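Local structure of 6-phosphogluconate dehydrogenase, NAD-binding (Mycolicibacterium smegmatis MC2 155, 6SMT) at residues R109-V114 / G119-G124. The protein binds NADPH and acts as an S-enantioselective imine reductase, probably using the cofactor to reduce imines to amines. Numbering follows the deposited sequence.
Sequences RTAKLV and GRYLDG
The flat ring of Tyr121 lies against one turn of helix, with Thr110, Ala111 and Val114 packed along it: a worked example of how the helix of a beta-alpha-beta unit is seated on the strand that follows it. Apolar packing carries most of the contact. Tyr121 holds its CG anti to the backbone N (chi1 -175°), which lays the ring along the helix. The methyl of Ala111 meets the ring at CD2, with Ala111 CB 3.5 Å from Tyr121 CD2, and the backbone N of Ala111 sits over one face near the rim. Farther out, Thr110 comes in obliquely, its CG2 3.6 Å from Tyr121 CE1 and also close to the hydroxyl. Val114 crosses the tyrosine at about a right angle and divides its branches: CG2 lies 3.9 Å from Tyr121 CD1, whereas CG1 rests on the strand backbone, 3.3 Å from Arg120 O.

One hydrogen bond joins the two segments directly; a second, within the strand, holds the tyrosine hydroxyl. Gly119 N donates to Val114 O over 2.9 Å, somewhat bent at the hydrogen (147°), tying a carbonyl near the helix's C-terminal end to the loop residue just before the strand. Tyr121 OH donates to the anti lone pair of Asp123 OD1 at 2.6 Å, which probably helps hold the hydroxyl end in place. Thr110 turns OG1 to Asp81 and His77, leaving its methyl for the tyrosine.

The helix and strand segments run nearly antiparallel, their axes 7.4 Å apart at closest approach, within the Rossmann-type NADPH-binding domain. Helix 77-87 flanks Thr110, strand 95-98 pairs with strand 120-126, and helix 146-156 packs against Arg120 and Leu122.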
ATOM      1  N   ARG B 109      24.750  15.693  -8.653  1.00 15.72           N
ATOM      2  CA  ARG B 109      25.088  17.111  -8.843  1.00 15.81           C
ATOM      3  C   ARG B 109      25.577  17.672  -7.543  1.00 16.24           C
ATOM      4  O   ARG B 109      26.590  18.413  -7.510  1.00 16.09           O
ATOM      5  CB  ARG B 109      23.863  17.870  -9.331  1.00 17.02           C
ATOM      6  CG  ARG B 109      24.168  19.307  -9.738  1.00 18.45           C
ATOM      7  CD  ARG B 109      22.959  20.178  -9.892  1.00 19.22           C
ATOM      8  NE  ARG B 109      22.057  19.742 -10.907  1.00 18.78           N
ATOM      9  CZ  ARG B 109      21.008  20.461 -11.268  1.00 20.02           C
ATOM     10  NH1 ARG B 109      20.760  21.634 -10.693  1.00 21.11           N
ATOM     11  NH2 ARG B 109      20.186  20.012 -12.196  1.00 22.56           N
ATOM     12  N   THR B 110      24.852  17.424  -6.468  1.00 14.80           N
ATOM     13  CA  THR B 110      25.264  17.947  -5.165  1.00 14.86           C
ATOM     14  C   THR B 110      26.625  17.347  -4.749  1.00 15.08           C
ATOM     15  O   THR B 110      27.453  18.065  -4.184  1.00 14.60           O
ATOM     16  CB  THR B 110      24.152  17.656  -4.116  1.00 15.58           C
ATOM     17  OG1 THR B 110      22.956  18.345  -4.521  1.00 14.81           O
ATOM     18  CG2 THR B 110      24.562  18.109  -2.746  1.00 15.01           C
ATOM     19  N   ALA B 111      26.891  16.072  -5.023  1.00 14.64           N
ATOM     20  CA  ALA B 111      28.188  15.460  -4.727  1.00 14.64           C
ATOM     21  C   ALA B 111      29.313  16.260  -5.384  1.00 15.84           C
ATOM     22  O   ALA B 111      30.301  16.551  -4.734  1.00 16.49           O
ATOM     23  CB  ALA B 111      28.180  14.040  -5.191  1.00 14.76           C
ATOM     24  N   LYS B 112      29.073  16.681  -6.626  1.00 16.66           N
ATOM     25  CA  LYS B 112      30.128  17.407  -7.335  1.00 17.64           C
ATOM     26  C   LYS B 112      30.230  18.818  -6.787  1.00 17.97           C
ATOM     27  O   LYS B 112      31.408  19.328  -6.670  1.00 19.97           O
ATOM     28  CB  LYS B 112      29.874  17.416  -8.832  1.00 19.97           C
ATOM     29  CG  LYS B 112      30.103  16.065  -9.504  1.00 24.62           C
ATOM     30  CD  LYS B 112      30.034  16.075 -11.002  1.00 33.85           C
ATOM     31  CE  LYS B 112      30.142  14.697 -11.630  1.00 40.14           C
ATOM     32  NZ  LYS B 112      28.843  13.967 -11.548  1.00 47.09           N
ATOM     33  N   LEU B 113      29.158  19.468  -6.407  1.00 17.54           N
ATOM     34  CA  LEU B 113      29.248  20.799  -5.755  1.00 18.57           C
ATOM     35  C   LEU B 113      30.083  20.734  -4.495  1.00 18.46           C
ATOM     36  O   LEU B 113      30.942  21.602  -4.238  1.00 18.96           O
ATOM     37  CB  LEU B 113      27.873  21.386  -5.457  1.00 20.86           C
ATOM     38  CG  LEU B 113      27.022  21.690  -6.685  1.00 25.99           C
ATOM     39  CD1 LEU B 113      25.650  22.224  -6.300  1.00 30.08           C
ATOM     40  CD2 LEU B 113      27.756  22.681  -7.601  1.00 30.37           C
ATOM     41  N   VAL B 114      29.863  19.712  -3.680  1.00 15.94           N
ATOM     42  CA  VAL B 114      30.677  19.536  -2.458  1.00 17.25           C
ATOM     43  C   VAL B 114      32.140  19.269  -2.840  1.00 18.50           C
ATOM     44  O   VAL B 114      33.070  19.835  -2.133  1.00 19.15           O
ATOM     45  CB  VAL B 114      30.035  18.459  -1.560  1.00 17.22           C
ATOM     46  CG1 VAL B 114      30.928  18.140  -0.351  1.00 18.27           C
ATOM     47  CG2 VAL B 114      28.678  18.948  -1.096  1.00 17.00           C
ATOM     48  N   GLY B 119      35.142  19.435  -0.076  1.00 20.53           N
ATOM     49  CA  GLY B 119      34.430  18.551   0.877  1.00 19.52           C
ATOM     50  C   GLY B 119      34.290  17.143   0.320  1.00 18.46           C
ATOM     51  O   GLY B 119      34.619  16.861  -0.869  1.00 18.86           O
ATOM     52  N   ARG B 120      33.754  16.264   1.154  0.56 17.73           N
ATOM     53  CA  ARG B 120      33.428  14.828   0.899  0.56 17.12           C
ATOM     54  C   ARG B 120      31.891  14.771   0.966  0.56 16.34           C
ATOM     55  O   ARG B 120      31.316  15.628   1.691  0.56 15.09           O
ATOM     56  CB  ARG B 120      34.214  14.042   1.959  0.56 19.18           C
ATOM     57  CG  ARG B 120      35.720  13.980   1.650  0.56 22.33           C
ATOM     58  CD  ARG B 120      36.502  13.028   2.524  0.56 24.28           C
ATOM     59  NE  ARG B 120      36.376  13.403   3.903  0.56 29.41           N
ATOM     60  CZ  ARG B 120      36.666  12.623   4.931  0.56 30.82           C
ATOM     61  NH1 ARG B 120      37.060  11.390   4.711  0.56 32.04           N
ATOM     62  NH2 ARG B 120      36.547  13.076   6.161  0.56 35.88           N
ATOM     63  N   TYR B 121      31.271  13.882   0.196  1.00 16.55           N
ATOM     64  CA  TYR B 121      29.791  13.819   0.206  1.00 14.34           C
ATOM     65  C   TYR B 121      29.329  12.400   0.295  1.00 14.63           C
ATOM     66  O   TYR B 121      29.814  11.534  -0.444  1.00 15.27           O
ATOM     67  CB  TYR B 121      29.230  14.457  -1.073  1.00 14.68           C
ATOM     68  CG  TYR B 121      27.726  14.546  -1.108  1.00 14.06           C
ATOM     69  CD1 TYR B 121      27.048  15.467  -0.354  1.00 14.42           C
ATOM     70  CD2 TYR B 121      26.999  13.726  -1.908  1.00 15.08           C
ATOM     71  CE1 TYR B 121      25.687  15.571  -0.413  1.00 14.71           C
ATOM     72  CE2 TYR B 121      25.626  13.833  -2.013  1.00 14.43           C
ATOM     73  CZ  TYR B 121      24.943  14.714  -1.202  1.00 13.87           C
ATOM     74  OH  TYR B 121      23.572  14.847  -1.259  1.00 15.07           O
ATOM     75  N   LEU B 122      28.321  12.167   1.125  1.00 13.15           N
ATOM     76  CA  LEU B 122      27.473  10.963   1.022  1.00 13.64           C
ATOM     77  C   LEU B 122      26.079  11.450   0.699  1.00 13.58           C
ATOM     78  O   LEU B 122      25.650  12.482   1.246  1.00 13.49           O
ATOM     79  CB  LEU B 122      27.414  10.098   2.275  1.00 14.84           C
ATOM     80  CG  LEU B 122      28.724   9.519   2.687  1.00 16.50           C
ATOM     81  CD1 LEU B 122      28.578   8.883   4.081  1.00 17.58           C
ATOM     82  CD2 LEU B 122      29.187   8.482   1.692  1.00 18.04           C
ATOM     83  N   ASP B 123      25.292  10.717  -0.065  1.00 13.90           N
ATOM     84  CA  ASP B 123      23.856  10.985  -0.210  1.00 14.60           C
ATOM     85  C   ASP B 123      23.101   9.985   0.636  1.00 14.66           C
ATOM     86  O   ASP B 123      23.498   8.805   0.720  1.00 15.66           O
ATOM     87  CB  ASP B 123      23.396  10.841  -1.668  1.00 14.60           C
ATOM     88  CG  ASP B 123      22.041  11.554  -1.833  1.00 16.27           C
ATOM     89  OD1 ASP B 123      21.987  12.787  -1.529  1.00 15.97           O
ATOM     90  OD2 ASP B 123      20.991  10.856  -2.134  1.00 15.90           O
ATOM     91  N   GLY B 124      22.051  10.417   1.309  1.00 14.62           N
ATOM     92  CA  GLY B 124      21.247   9.516   2.124  1.00 15.48           C
ATOM     93  C   GLY B 124      19.765   9.760   1.947  1.00 14.75           C
ATOM     94  O   GLY B 124      19.363  10.784   1.426  1.00 16.13           O
TER